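Local coordinates for protein ribonuclease J (Methanolobus psychrophilus R15, PDB 5HAB) that probably degrades RNA as a metal-dependent 5' exoribonuclease of the metallo-beta-lactamase and beta-CASP family, at residues 27-32 and 462-467; 97-102 and 123-128; 151-156 and 165-170; 202-207 and 240-245; 229-234 and 408-413. The protein carries 1 engineered substitution. All blocks are in the same frame, centred on the assembly; numbering follows the deposited sequence.

Contact 1: residues 27-32 and 462-467; sequences GIIAVG and GEELYI
I28 and L465 form an antiparallel, hydrogen-bonded pair at the edge of the first sheet of the metallo-beta-lactamase fold. Here the strand 464-467, close to the C-terminus, lies against 27-32, close to the N-terminus, their N-to-C directions 173° apart. I28 N donates a hydrogen bond to L465 O at 2.9 Å, in the carbonyl plane. The return bond, L465 N to I28 O, is as short at 2.9 Å, but its donor is tilted 30° from the plane. Both side chains leave the same face of the sheet, where their CB atoms meet at 4.1 Å. That face looks onto the second sheet of the sandwich: I28 reaches I226, and L465 reaches I429.

E464 works on the other face, paired with I29 without a direct backbone bond between the two. Its extended chain, with CG anti to the backbone N (chi1 172°), runs alongside I29 and points the same way. This brings I29 CG1 to 3.6 Å from E464 CD, a hydrocarbon flank beside a carboxylate. OE2 passes over the backbone of G27, 3.7 Å from its CA, and ends in a salt bridge with R45 on strand 41-46. The glutamate thus spans the intervening strand and ties together three neighbours in the sheet. Farther along, A30 N donates to E463 O at 2.9 Å, nearly along the C=O axis. At the other end, E464 CG sits 3.5 Å above one face of the Y466 ring, displaced toward its rim.

Contact 2: residues 97-102 and 123-128; sequences VRAIVC and PIIATP
I100 O is gripped from the neighbouring strand by two donors of unequal strength. I125 N bonds to it at 2.7 Å, tilted 25° from the carbonyl plane, and the CA-H of I124 approaches as well, with CA to I100 O 3.2 Å. The same pattern recurs one step on: I125 O accepts from C102 N at 3.0 Å and is also met by the CA-H of V101. I100 N in turn donates to P123 O at 3.0 Å. These interleaved bonds make strands 97-102 and 124-126 parallel neighbours. The two short helices 107-110 and 113-116 lie between them in sequence, so the unit is a beta-alpha-beta crossover of the metallo-beta-lactamase fold.

On one face of the sheet I124 CG1 rests against I100 CB, while I124 CG2 reaches C102 SG at 4.2 Å; I134 of helix 128-138 covers I124 and C102. I125 belongs to the other face. Its CG1 lies beside the backbone N (chi1 -52°), a setting from which CD1 reaches back to A99 CB at 3.7 Å. Beyond the last direct strand bond a water donates to C102 O at 2.7 Å and accepts from T127 N, the N-cap residue of helix 128-138.

Contact 3: residues 151-156 and 165-170; sequences VALKAG and ITIEFI
G156 N donates to F169 O at 2.8 Å where 153-156 and 167-170 run 54° apart, and the donor stands 47° out of the carbonyl plane, so it does not sit on a lone pair.

The side-chain contact belongs mostly to L153 and F169, which cross obliquely. With CG anti to the backbone N (chi1 -170°), L153 is carried out over the phenyl ring and sets its CD2 methyl almost exactly above the middle, 3.8 Å from the F169 centroid, as a CH-pi contact over the face. The same methyl lies 3.8 Å from I167 O. L153 CB comes against the ring at F169 CE2, 3.7 Å away.

The two segments come from different sheets: 150-152 is an edge strand of the seven-stranded one, with the touching residues 153-156 following directly on it, and 166-172 lies in the second. The leucine and phenylalanine therefore help fill the interior of the sandwich at the heart of the metallo-beta-lactamase fold. I125 of the first sheet packs on L153, I167 and F169, and V180 of the second covers F169 as well.

Backbone carbonyls of 151-156 also press on the aromatic residue. L153 O is 3.2 Å from F169 CD2, and K154 O lies 3.6 Å from F169 CB. K154 N is held elsewhere, by the carboxylate of E157.

Contact 4: residues 202-207 and 240-245; sequences TPTLGE and SELIAH. With SO4 (sulfate ion), chain L.
T202 and S240 meet at the N-cap of helix 241-253, whose first turn packs against the loop 202-207; the helix probably leads toward the beta-CASP domain, as in RNase J relatives. The tight part is this cap together with T204 and E241. T202 OG1 and S240 OG are hydrogen-bonded at 2.8 Å, and S240 OG also accepts from L242 N at 2.9 Å, the capping bond. D200 completes the network by bonding to S240 OG and to the backbone N of both T202 and E241. T204 packs across the same first turn, the most covered residue of the loop. Its OG1 lies on E241 CG at 3.4 Å, the two side chains crossing at about a right angle. A water 3.1 Å from T204 OG1 donates to E241 OE1 at 2.8 Å; R273 forms a salt bridge with that carboxylate.

Toward solvent the contacts thin out. T202 has an exposed outer flank, and T204 CG2 lies 4.1 Å from H245 CB, a looser contact. S276 holds H245 ND1, and NE2 donates to O4 of a sulfate probably taken from the crystallisation liquor, placed near the ring plane at a doubtfully short distance.

Contact 5: residues 229-234 and 408-413; sequences STNAGR and SGHAYR. With SO4 (sulfate ion), chain K; nucleotides of chain D.
S408 and H410, backed by N231 and T230, line the seat of the 5'-terminal nucleotide of the bound RNA. S408 OG donates to OP2 of A1 at 2.6 Å, and G409 N donates to A1 OP1 at 3.0 Å, so the terminal phosphate is held by two neighbouring residues. H410 turns a ring edge to the same group, with OP2 in its plane, and its NE2 lies 3.3 Å from A1 O2'.

The next shell fixes these atoms. With chi1 at 177° the S408 hydroxyl swings away from its own N, where it can both donate to the phosphate and accept from H410 N at 3.1 Å, closing an ST turn. T230 puts its CG2 methyl over one face of the imidazole, 4.2 Å from the H410 centroid, and ND1 is hydrogen-bonded to the E228 carboxylate. This Ser-Gly-His run is consistent with the 5'-monophosphate pocket of RNase J enzymes, built where the metallo-beta-lactamase and beta-CASP domains meet.

Farther out, two successive type I beta turns shape 229-234. A water accepts from N231 N and donates to A411 O. R234 lays CB over the Y412 ring, 3.9 Å from its centroid, with guanidinium and ring planes 89° apart. R413 N donates to R234 O at 3.0 Å as helix 413-423 begins. R413 NH2 reaches O3 of a sulfate at 3.2 Å, an ion bonded also by K395 of the third subunit.

How the contacts relate
Contacts 2 and 3 are one neighbourhood, their centres about 9 Å apart: A126 O to L153 N, 2.7 Å, is a probable hydrogen bond joining strands 124-126 and 150-152, and V101 CG1 packs on F169 CE1 at 3.7 Å. Contact 1 lies toward the opposite edge of the seven-stranded sheet that holds those two strands, its centre about 19 Å from that of contact 2, and all the others are nested in the chain loop it closes. Contact 5 alone touches the RNA; the nearest atom of contact 4 is about 9 Å from it. The segments of contacts 4 and 5 alternate along the chain, and their centres are about 17 Å apart.

Contact 1: residues 27-32 and 462-467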
# COMPACT_ATOMS: atom_id res chain seq x y z
N GLY B 27 27.78 -28.03 -11.67
CA GLY B 27 26.95 -27.07 -12.38
C GLY B 27 25.65 -26.83 -11.63
O GLY B 27 24.96 -27.77 -11.27
N ILE B 28 25.32 -25.56 -11.41
CA ILE B 28 24.04 -25.21 -10.83
C ILE B 28 23.25 -24.56 -11.94
O ILE B 28 23.53 -23.43 -12.32
CB ILE B 28 24.15 -24.26 -9.62
CG1 ILE B 28 25.16 -24.77 -8.58
CG2 ILE B 28 22.78 -24.05 -8.98
CD1 ILE B 28 24.77 -26.06 -7.92
N ILE B 29 22.28 -25.28 -12.48
CA ILE B 29 21.50 -24.81 -13.62
C ILE B 29 20.11 -24.38 -13.18
O ILE B 29 19.35 -25.18 -12.63
CB ILE B 29 21.42 -25.87 -14.73
CG1 ILE B 29 22.82 -26.28 -15.19
CG2 ILE B 29 20.63 -25.34 -15.91
CD1 ILE B 29 23.37 -27.51 -14.48
N ALA B 30 19.80 -23.11 -13.40
CA ALA B 30 18.48 -22.57 -13.09
C ALA B 30 17.55 -22.75 -14.29
O ALA B 30 17.78 -22.16 -15.34
CB ALA B 30 18.59 -21.09 -12.72
N VAL B 31 16.51 -23.56 -14.15
CA VAL B 31 15.66 -23.86 -15.30
C VAL B 31 14.36 -23.07 -15.23
O VAL B 31 13.98 -22.39 -16.18
CB VAL B 31 15.38 -25.36 -15.41
CG1 VAL B 31 14.62 -25.65 -16.69
CG2 VAL B 31 16.69 -26.12 -15.39
N GLY B 32 13.68 -23.17 -14.10
CA GLY B 32 12.46 -22.41 -13.88
C GLY B 32 12.33 -22.04 -12.42
O GLY B 32 12.95 -22.68 -11.56
N GLY B 462 17.68 -20.31 -17.08
CA GLY B 462 18.46 -20.69 -18.24
C GLY B 462 19.95 -20.53 -18.03
O GLY B 462 20.75 -20.87 -18.91
N GLU B 463 20.32 -20.07 -16.85
CA GLU B 463 21.72 -19.77 -16.55
C GLU B 463 22.37 -20.91 -15.77
O GLU B 463 21.73 -21.57 -14.95
CB GLU B 463 21.84 -18.46 -15.78
CG GLU B 463 23.26 -17.92 -15.69
CD GLU B 463 23.33 -16.56 -15.02
OE1 GLU B 463 22.29 -16.07 -14.51
OE2 GLU B 463 24.44 -15.98 -14.99
N GLU B 464 23.65 -21.15 -16.05
CA GLU B 464 24.43 -22.16 -15.35
C GLU B 464 25.62 -21.56 -14.60
O GLU B 464 26.44 -20.83 -15.17
CB GLU B 464 24.92 -23.24 -16.32
CG GLU B 464 25.92 -24.23 -15.71
CD GLU B 464 26.06 -25.50 -16.54
OE1 GLU B 464 25.64 -25.51 -17.72
OE2 GLU B 464 26.61 -26.50 -16.02
N LEU B 465 25.69 -21.84 -13.30
CA LEU B 465 26.84 -21.46 -12.50
C LEU B 465 27.81 -22.64 -12.51
O LEU B 465 27.43 -23.76 -12.16
CB LEU B 465 26.42 -21.13 -11.07
CG LEU B 465 27.54 -20.88 -10.07
CD1 LEU B 465 28.21 -19.54 -10.32
CD2 LEU B 465 27.02 -20.97 -8.64
N TYR B 466 29.04 -22.39 -12.93
CA TYR B 466 30.05 -23.45 -12.93
C TYR B 466 30.93 -23.28 -11.71
O TYR B 466 31.46 -22.21 -11.47
CB TYR B 466 30.91 -23.38 -14.20
CG TYR B 466 30.15 -23.57 -15.50
CD1 TYR B 466 29.38 -22.54 -16.02
CD2 TYR B 466 30.23 -24.76 -16.22
CE1 TYR B 466 28.70 -22.68 -17.21
CE2 TYR B 466 29.55 -24.91 -17.42
CZ TYR B 466 28.78 -23.86 -17.91
OH TYR B 466 28.09 -23.98 -19.10
N ILE B 467 31.09 -24.35 -10.93
CA ILE B 467 31.98 -24.34 -9.78
C ILE B 467 33.03 -25.45 -9.92
O ILE B 467 32.68 -26.61 -10.05
CB ILE B 467 31.21 -24.52 -8.47
CG1 ILE B 467 30.17 -23.41 -8.31
CG2 ILE B 467 32.17 -24.53 -7.28
CD1 ILE B 467 29.29 -23.60 -7.10

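Contact 2: residues 97-102 and 123-128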
# COMPACT_ATOMS: atom_id res chain seq x y z
N VAL B 97 21.06 -36.76 -17.61
CA VAL B 97 20.19 -36.79 -16.44
C VAL B 97 20.08 -38.21 -15.90
O VAL B 97 19.65 -39.12 -16.61
CB VAL B 97 18.81 -36.21 -16.78
CG1 VAL B 97 17.88 -36.32 -15.58
CG2 VAL B 97 18.95 -34.76 -17.23
N ARG B 98 20.47 -38.38 -14.64
CA ARG B 98 20.48 -39.69 -14.02
C ARG B 98 19.34 -39.90 -13.04
O ARG B 98 18.99 -41.04 -12.73
CB ARG B 98 21.82 -39.91 -13.30
CG ARG B 98 23.04 -39.88 -14.22
CD ARG B 98 23.01 -41.01 -15.23
NE ARG B 98 24.10 -40.93 -16.20
CZ ARG B 98 24.17 -41.65 -17.32
NH1 ARG B 98 23.20 -42.50 -17.63
NH2 ARG B 98 25.20 -41.51 -18.14
N ALA B 99 18.75 -38.81 -12.55
CA ALA B 99 17.64 -38.91 -11.61
C ALA B 99 16.84 -37.62 -11.53
O ALA B 99 17.35 -36.54 -11.84
CB ALA B 99 18.15 -39.29 -10.22
N ILE B 100 15.58 -37.75 -11.13
CA ILE B 100 14.71 -36.60 -10.91
C ILE B 100 14.21 -36.61 -9.47
O ILE B 100 13.45 -37.49 -9.08
CB ILE B 100 13.54 -36.62 -11.89
CG1 ILE B 100 14.05 -36.53 -13.33
CG2 ILE B 100 12.57 -35.49 -11.59
CD1 ILE B 100 12.96 -36.56 -14.38
N VAL B 101 14.66 -35.65 -8.67
CA VAL B 101 14.21 -35.58 -7.28
C VAL B 101 13.03 -34.62 -7.14
O VAL B 101 13.03 -33.53 -7.71
CB VAL B 101 15.35 -35.16 -6.33
CG1 VAL B 101 14.83 -35.02 -4.90
CG2 VAL B 101 16.47 -36.19 -6.37
N CYS B 102 12.01 -35.06 -6.41
CA CYS B 102 10.90 -34.19 -6.04
C CYS B 102 10.86 -34.05 -4.53
O CYS B 102 10.60 -35.02 -3.81
CB CYS B 102 9.57 -34.74 -6.56
SG CYS B 102 9.40 -34.65 -8.34
N PRO B 123 14.84 -42.34 -13.22
CA PRO B 123 13.80 -42.58 -12.21
C PRO B 123 13.47 -41.30 -11.44
O PRO B 123 14.30 -40.40 -11.36
CB PRO B 123 14.44 -43.61 -11.29
CG PRO B 123 15.89 -43.27 -11.34
CD PRO B 123 16.16 -42.81 -12.75
N ILE B 124 12.28 -41.24 -10.86
CA ILE B 124 11.89 -40.13 -10.01
C ILE B 124 12.06 -40.55 -8.55
O ILE B 124 11.51 -41.56 -8.14
CB ILE B 124 10.44 -39.70 -10.29
CG1 ILE B 124 10.32 -39.19 -11.72
CG2 ILE B 124 10.00 -38.65 -9.29
CD1 ILE B 124 8.89 -38.91 -12.15
N ILE B 125 12.83 -39.78 -7.79
CA ILE B 125 13.08 -40.15 -6.40
C ILE B 125 12.32 -39.20 -5.48
O ILE B 125 12.38 -37.98 -5.65
CB ILE B 125 14.58 -40.12 -6.07
CG1 ILE B 125 15.36 -40.95 -7.09
CG2 ILE B 125 14.82 -40.63 -4.66
CD1 ILE B 125 16.86 -40.73 -7.03
N ALA B 126 11.58 -39.76 -4.53
CA ALA B 126 10.75 -38.93 -3.66
C ALA B 126 10.35 -39.65 -2.38
O ALA B 126 10.59 -40.84 -2.23
CB ALA B 126 9.51 -38.46 -4.42
N THR B 127 9.74 -38.91 -1.46
CA THR B 127 9.23 -39.49 -0.23
C THR B 127 7.96 -40.30 -0.52
O THR B 127 7.29 -40.03 -1.52
CB THR B 127 8.92 -38.40 0.81
OG1 THR B 127 7.93 -37.50 0.29
CG2 THR B 127 10.18 -37.64 1.18
N PRO B 128 7.64 -41.27 0.35
CA PRO B 128 6.46 -42.13 0.19
C PRO B 128 5.18 -41.38 -0.20
O PRO B 128 4.55 -41.75 -1.19
CB PRO B 128 6.31 -42.76 1.58
CG PRO B 128 7.72 -42.90 2.04
CD PRO B 128 8.47 -41.71 1.49
O HOH W 1 9.48 -35.75 -1.48

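Contact 3: residues 151-156 and 165-170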
# COMPACT_ATOMS: atom_id res chain seq x y z
N VAL B 151 11.19 -44.20 -7.11
CA VAL B 151 11.88 -44.76 -5.97
C VAL B 151 11.49 -43.96 -4.74
O VAL B 151 11.60 -42.72 -4.70
CB VAL B 151 13.40 -44.76 -6.18
CG1 VAL B 151 14.10 -45.46 -5.03
CG2 VAL B 151 13.74 -45.40 -7.52
N ALA B 152 11.00 -44.68 -3.74
CA ALA B 152 10.62 -44.06 -2.49
C ALA B 152 11.85 -43.95 -1.60
O ALA B 152 12.46 -44.96 -1.23
CB ALA B 152 9.53 -44.87 -1.80
N LEU B 153 12.21 -42.72 -1.26
CA LEU B 153 13.32 -42.48 -0.37
C LEU B 153 12.81 -41.67 0.82
O LEU B 153 12.18 -40.63 0.65
CB LEU B 153 14.45 -41.75 -1.09
CG LEU B 153 15.76 -41.65 -0.32
CD1 LEU B 153 16.31 -43.04 -0.06
CD2 LEU B 153 16.77 -40.80 -1.07
N LYS B 154 13.05 -42.18 2.02
CA LYS B 154 12.54 -41.54 3.23
C LYS B 154 13.55 -40.53 3.77
O LYS B 154 14.75 -40.63 3.50
CB LYS B 154 12.22 -42.58 4.30
CG LYS B 154 10.96 -43.39 4.03
CD LYS B 154 10.71 -44.40 5.15
CE LYS B 154 9.63 -45.40 4.75
NZ LYS B 154 9.31 -46.35 5.86
N ALA B 155 13.05 -39.57 4.54
CA ALA B 155 13.91 -38.64 5.23
C ALA B 155 14.86 -39.42 6.12
O ALA B 155 14.44 -40.31 6.86
CB ALA B 155 13.09 -37.66 6.04
N GLY B 156 16.15 -39.11 6.03
CA GLY B 156 17.15 -39.80 6.81
C GLY B 156 17.87 -40.89 6.03
O GLY B 156 18.93 -41.36 6.46
N ILE B 165 28.23 -40.10 -6.92
CA ILE B 165 27.06 -39.31 -6.56
C ILE B 165 26.13 -40.09 -5.64
O ILE B 165 25.67 -41.18 -6.00
CB ILE B 165 26.29 -38.86 -7.82
CG1 ILE B 165 27.16 -37.96 -8.70
CG2 ILE B 165 24.99 -38.17 -7.44
CD1 ILE B 165 26.49 -37.56 -9.98
N THR B 166 25.85 -39.54 -4.46
CA THR B 166 24.79 -40.12 -3.63
C THR B 166 23.76 -39.06 -3.24
O THR B 166 24.10 -37.89 -3.13
CB THR B 166 25.33 -40.78 -2.33
OG1 THR B 166 25.85 -39.77 -1.46
CG2 THR B 166 26.41 -41.80 -2.65
N ILE B 167 22.52 -39.47 -3.04
CA ILE B 167 21.47 -38.54 -2.67
C ILE B 167 20.93 -38.83 -1.27
O ILE B 167 20.45 -39.93 -1.00
CB ILE B 167 20.33 -38.58 -3.70
CG1 ILE B 167 20.79 -37.98 -5.03
CG2 ILE B 167 19.09 -37.87 -3.18
CD1 ILE B 167 19.77 -38.10 -6.14
N GLU B 168 21.00 -37.82 -0.41
CA GLU B 168 20.51 -37.91 0.97
C GLU B 168 19.27 -37.03 1.16
O GLU B 168 19.26 -35.88 0.73
CB GLU B 168 21.61 -37.50 1.95
CG GLU B 168 21.19 -37.44 3.41
CD GLU B 168 22.32 -37.00 4.32
OE1 GLU B 168 23.43 -36.75 3.80
OE2 GLU B 168 22.11 -36.91 5.55
N PHE B 169 18.24 -37.57 1.79
CA PHE B 169 17.07 -36.78 2.18
C PHE B 169 17.19 -36.37 3.65
O PHE B 169 17.55 -37.18 4.50
CB PHE B 169 15.77 -37.55 1.96
CG PHE B 169 15.29 -37.54 0.53
CD1 PHE B 169 16.03 -36.95 -0.48
CD2 PHE B 169 14.07 -38.12 0.20
CE1 PHE B 169 15.58 -36.94 -1.79
CE2 PHE B 169 13.61 -38.11 -1.11
CZ PHE B 169 14.36 -37.52 -2.10
N ILE B 170 16.88 -35.10 3.94
CA ILE B 170 16.84 -34.62 5.32
C ILE B 170 15.45 -34.07 5.58
O ILE B 170 14.94 -33.29 4.79
CB ILE B 170 17.90 -33.54 5.58
CG1 ILE B 170 19.29 -34.07 5.21
CG2 ILE B 170 17.87 -33.08 7.03
CD1 ILE B 170 20.27 -32.99 4.89

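Contact 4: residues 202-207 and 240-245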
# COMPACT_ATOMS: atom_id res chain seq x y z
N THR B 202 7.72 -26.93 16.73
CA THR B 202 6.54 -27.56 17.31
C THR B 202 5.53 -27.91 16.21
O THR B 202 4.43 -27.37 16.19
CB THR B 202 5.86 -26.65 18.37
OG1 THR B 202 5.42 -25.43 17.76
CG2 THR B 202 6.82 -26.32 19.51
N PRO B 203 5.91 -28.83 15.30
CA PRO B 203 5.00 -29.21 14.22
C PRO B 203 3.79 -29.96 14.76
O PRO B 203 3.86 -30.50 15.86
CB PRO B 203 5.85 -30.13 13.33
CG PRO B 203 7.25 -30.01 13.84
CD PRO B 203 7.15 -29.62 15.27
N THR B 204 2.70 -29.98 14.01
CA THR B 204 1.51 -30.71 14.44
C THR B 204 1.38 -32.07 13.75
O THR B 204 0.42 -32.79 14.00
CB THR B 204 0.23 -29.89 14.19
OG1 THR B 204 0.07 -29.66 12.79
CG2 THR B 204 0.28 -28.56 14.92
N LEU B 205 2.34 -32.43 12.89
CA LEU B 205 2.25 -33.72 12.21
C LEU B 205 3.59 -34.38 11.92
O LEU B 205 3.82 -35.52 12.33
CB LEU B 205 1.48 -33.56 10.89
CG LEU B 205 0.53 -34.71 10.54
CD1 LEU B 205 -0.35 -35.06 11.73
CD2 LEU B 205 -0.31 -34.37 9.33
N GLY B 206 4.47 -33.69 11.21
CA GLY B 206 5.77 -34.24 10.87
C GLY B 206 6.73 -34.35 12.04
O GLY B 206 6.31 -34.53 13.19
N GLU B 207 8.02 -34.25 11.75
CA GLU B 207 9.05 -34.36 12.77
C GLU B 207 9.76 -33.02 12.92
O GLU B 207 9.67 -32.16 12.04
CB GLU B 207 10.07 -35.44 12.41
CG GLU B 207 9.50 -36.84 12.30
CD GLU B 207 10.55 -37.85 11.86
OE1 GLU B 207 11.27 -37.56 10.88
OE2 GLU B 207 10.65 -38.92 12.50
N SER B 240 5.18 -20.97 14.03
CA SER B 240 4.93 -22.40 13.95
C SER B 240 3.54 -22.72 13.42
O SER B 240 2.63 -21.90 13.47
CB SER B 240 5.12 -23.05 15.31
OG SER B 240 4.59 -24.37 15.32
N GLU B 241 3.40 -23.92 12.87
CA GLU B 241 2.10 -24.45 12.48
C GLU B 241 1.17 -24.53 13.70
O GLU B 241 -0.05 -24.45 13.57
CB GLU B 241 2.27 -25.84 11.85
CG GLU B 241 0.99 -26.61 11.63
CD GLU B 241 0.07 -25.93 10.64
OE1 GLU B 241 -1.14 -26.24 10.64
OE2 GLU B 241 0.55 -25.10 9.84
N LEU B 242 1.77 -24.66 14.87
CA LEU B 242 1.03 -24.70 16.12
C LEU B 242 0.22 -23.42 16.32
O LEU B 242 -0.87 -23.46 16.87
CB LEU B 242 1.98 -24.92 17.30
CG LEU B 242 1.33 -25.01 18.67
CD1 LEU B 242 0.27 -26.10 18.68
CD2 LEU B 242 2.39 -25.30 19.72
N ILE B 243 0.75 -22.30 15.85
CA ILE B 243 0.06 -21.02 15.92
C ILE B 243 -1.24 -21.08 15.11
O ILE B 243 -2.29 -20.61 15.58
CB ILE B 243 0.96 -19.88 15.42
CG1 ILE B 243 2.22 -19.78 16.30
CG2 ILE B 243 0.20 -18.56 15.37
CD1 ILE B 243 1.93 -19.66 17.79
N ALA B 244 -1.18 -21.64 13.91
CA ALA B 244 -2.36 -21.78 13.06
C ALA B 244 -3.34 -22.76 13.68
O ALA B 244 -4.56 -22.58 13.60
CB ALA B 244 -1.96 -22.24 11.65
N HIS B 245 -2.80 -23.81 14.29
CA HIS B 245 -3.61 -24.77 15.03
C HIS B 245 -4.42 -24.06 16.11
O HIS B 245 -5.65 -24.19 16.17
CB HIS B 245 -2.70 -25.85 15.63
CG HIS B 245 -3.44 -26.88 16.43
ND1 HIS B 245 -4.05 -27.97 15.86
CD2 HIS B 245 -3.64 -26.99 17.77
CE1 HIS B 245 -4.61 -28.70 16.80
NE2 HIS B 245 -4.38 -28.13 17.97
S SO4 L . -6.01 -29.09 21.24
O1 SO4 L . -6.91 -28.27 22.04
O2 SO4 L . -4.88 -29.51 22.06
O3 SO4 L . -6.72 -30.26 20.74
O4 SO4 L . -5.52 -28.30 20.11
O HOH W 2 -2.44 -27.81 12.52

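Contact 5: residues 229-234 and 408-413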
# COMPACT_ATOMS: atom_id res chain seq x y z
N SER B 229 14.11 -17.84 -1.68
CA SER B 229 14.19 -16.46 -1.20
C SER B 229 12.79 -15.91 -0.93
O SER B 229 12.65 -14.75 -0.57
CB SER B 229 14.91 -15.59 -2.22
OG SER B 229 14.14 -15.48 -3.40
N THR B 230 11.78 -16.76 -1.10
CA THR B 230 10.37 -16.38 -1.10
C THR B 230 9.93 -15.41 0.00
O THR B 230 9.28 -14.41 -0.28
CB THR B 230 9.47 -17.64 -0.99
OG1 THR B 230 9.91 -18.61 -1.95
CG2 THR B 230 8.02 -17.30 -1.27
N ASN B 231 10.30 -15.69 1.25
CA ASN B 231 9.92 -14.84 2.36
C ASN B 231 11.15 -14.35 3.10
O ASN B 231 11.08 -14.00 4.27
CB ASN B 231 9.01 -15.59 3.35
CG ASN B 231 7.56 -15.62 2.90
OD1 ASN B 231 7.18 -15.00 1.91
ND2 ASN B 231 6.74 -16.37 3.63
N ALA B 232 12.29 -14.34 2.40
CA ALA B 232 13.54 -13.85 2.99
C ALA B 232 13.43 -12.38 3.37
O ALA B 232 14.18 -11.89 4.20
CB ALA B 232 14.69 -14.06 2.02
N GLY B 233 12.49 -11.68 2.73
CA GLY B 233 12.23 -10.30 3.04
C GLY B 233 11.43 -10.10 4.31
O GLY B 233 11.45 -9.02 4.89
N ARG B 234 10.72 -11.14 4.75
CA ARG B 234 9.89 -11.04 5.95
C ARG B 234 10.74 -11.14 7.20
O ARG B 234 11.62 -11.99 7.33
CB ARG B 234 8.80 -12.11 5.95
CG ARG B 234 7.77 -11.91 4.85
CD ARG B 234 6.59 -12.86 4.96
NE ARG B 234 5.57 -12.51 3.98
CZ ARG B 234 4.45 -13.21 3.76
NH1 ARG B 234 4.20 -14.31 4.45
NH2 ARG B 234 3.59 -12.80 2.84
N SER B 408 2.31 -19.04 7.42
CA SER B 408 3.12 -19.29 6.22
C SER B 408 3.90 -20.60 6.25
O SER B 408 4.33 -21.06 7.31
CB SER B 408 4.11 -18.14 6.00
OG SER B 408 4.94 -18.41 4.88
N GLY B 409 4.08 -21.19 5.08
CA GLY B 409 4.90 -22.38 4.95
C GLY B 409 6.36 -22.13 4.62
O GLY B 409 7.11 -23.07 4.39
N HIS B 410 6.79 -20.86 4.61
CA HIS B 410 8.14 -20.52 4.16
C HIS B 410 9.00 -19.84 5.23
O HIS B 410 8.51 -19.10 6.07
CB HIS B 410 8.07 -19.61 2.93
CG HIS B 410 7.44 -20.24 1.73
ND1 HIS B 410 8.13 -21.07 0.88
CD2 HIS B 410 6.17 -20.16 1.24
CE1 HIS B 410 7.32 -21.48 -0.08
NE2 HIS B 410 6.13 -20.94 0.11
N ALA B 411 10.30 -20.09 5.15
CA ALA B 411 11.28 -19.53 6.08
C ALA B 411 11.34 -18.00 6.02
O ALA B 411 11.31 -17.40 4.94
CB ALA B 411 12.65 -20.11 5.79
N TYR B 412 11.43 -17.38 7.19
CA TYR B 412 11.61 -15.94 7.26
C TYR B 412 13.10 -15.62 7.27
O TYR B 412 13.93 -16.53 7.22
CB TYR B 412 10.92 -15.36 8.50
CG TYR B 412 9.41 -15.27 8.40
CD1 TYR B 412 8.73 -15.89 7.36
CD2 TYR B 412 8.67 -14.54 9.32
CE1 TYR B 412 7.35 -15.81 7.26
CE2 TYR B 412 7.29 -14.45 9.22
CZ TYR B 412 6.64 -15.09 8.19
OH TYR B 412 5.27 -15.01 8.08
N ARG B 413 13.44 -14.34 7.34
CA ARG B 413 14.83 -13.89 7.26
C ARG B 413 15.75 -14.58 8.27
O ARG B 413 16.82 -15.06 7.91
CB ARG B 413 14.90 -12.36 7.41
CG ARG B 413 16.31 -11.80 7.31
CD ARG B 413 16.37 -10.27 7.44
NE ARG B 413 15.42 -9.58 6.57
CZ ARG B 413 14.50 -8.71 6.99
NH1 ARG B 413 14.37 -8.43 8.28
NH2 ARG B 413 13.69 -8.14 6.10
S SO4 K . 12.11 -4.96 7.71
O1 SO4 K . 11.11 -3.94 7.99
O2 SO4 K . 12.86 -5.27 8.92
O3 SO4 K . 11.44 -6.16 7.21
O4 SO4 K . 13.03 -4.46 6.69
OP3 A D 1 1.04 -18.61 2.90
P A D 1 2.28 -19.21 2.36
OP1 A D 1 2.29 -20.66 2.67
OP2 A D 1 3.43 -18.37 2.80
O5' A D 1 2.23 -19.03 0.78
C5' A D 1 1.09 -19.42 0.02
C4' A D 1 1.45 -19.57 -1.43
O4' A D 1 1.65 -18.25 -2.01
C3' A D 1 2.74 -20.35 -1.69
O3' A D 1 2.62 -21.15 -2.87
C2' A D 1 3.78 -19.25 -1.89
O2' A D 1 4.87 -19.63 -2.70
C1' A D 1 2.95 -18.14 -2.54
N9 A D 1 3.46 -16.80 -2.21
C8 A D 1 3.92 -16.40 -0.98
N7 A D 1 4.34 -15.15 -0.94
C5 A D 1 4.14 -14.71 -2.25
C6 A D 1 4.39 -13.46 -2.86
N6 A D 1 4.90 -12.41 -2.21
N1 A D 1 4.09 -13.34 -4.17
C2 A D 1 3.57 -14.40 -4.81
N3 A D 1 3.30 -15.62 -4.35
C4 A D 1 3.61 -15.71 -3.04
O HOH W 3 12.29 -17.73 2.22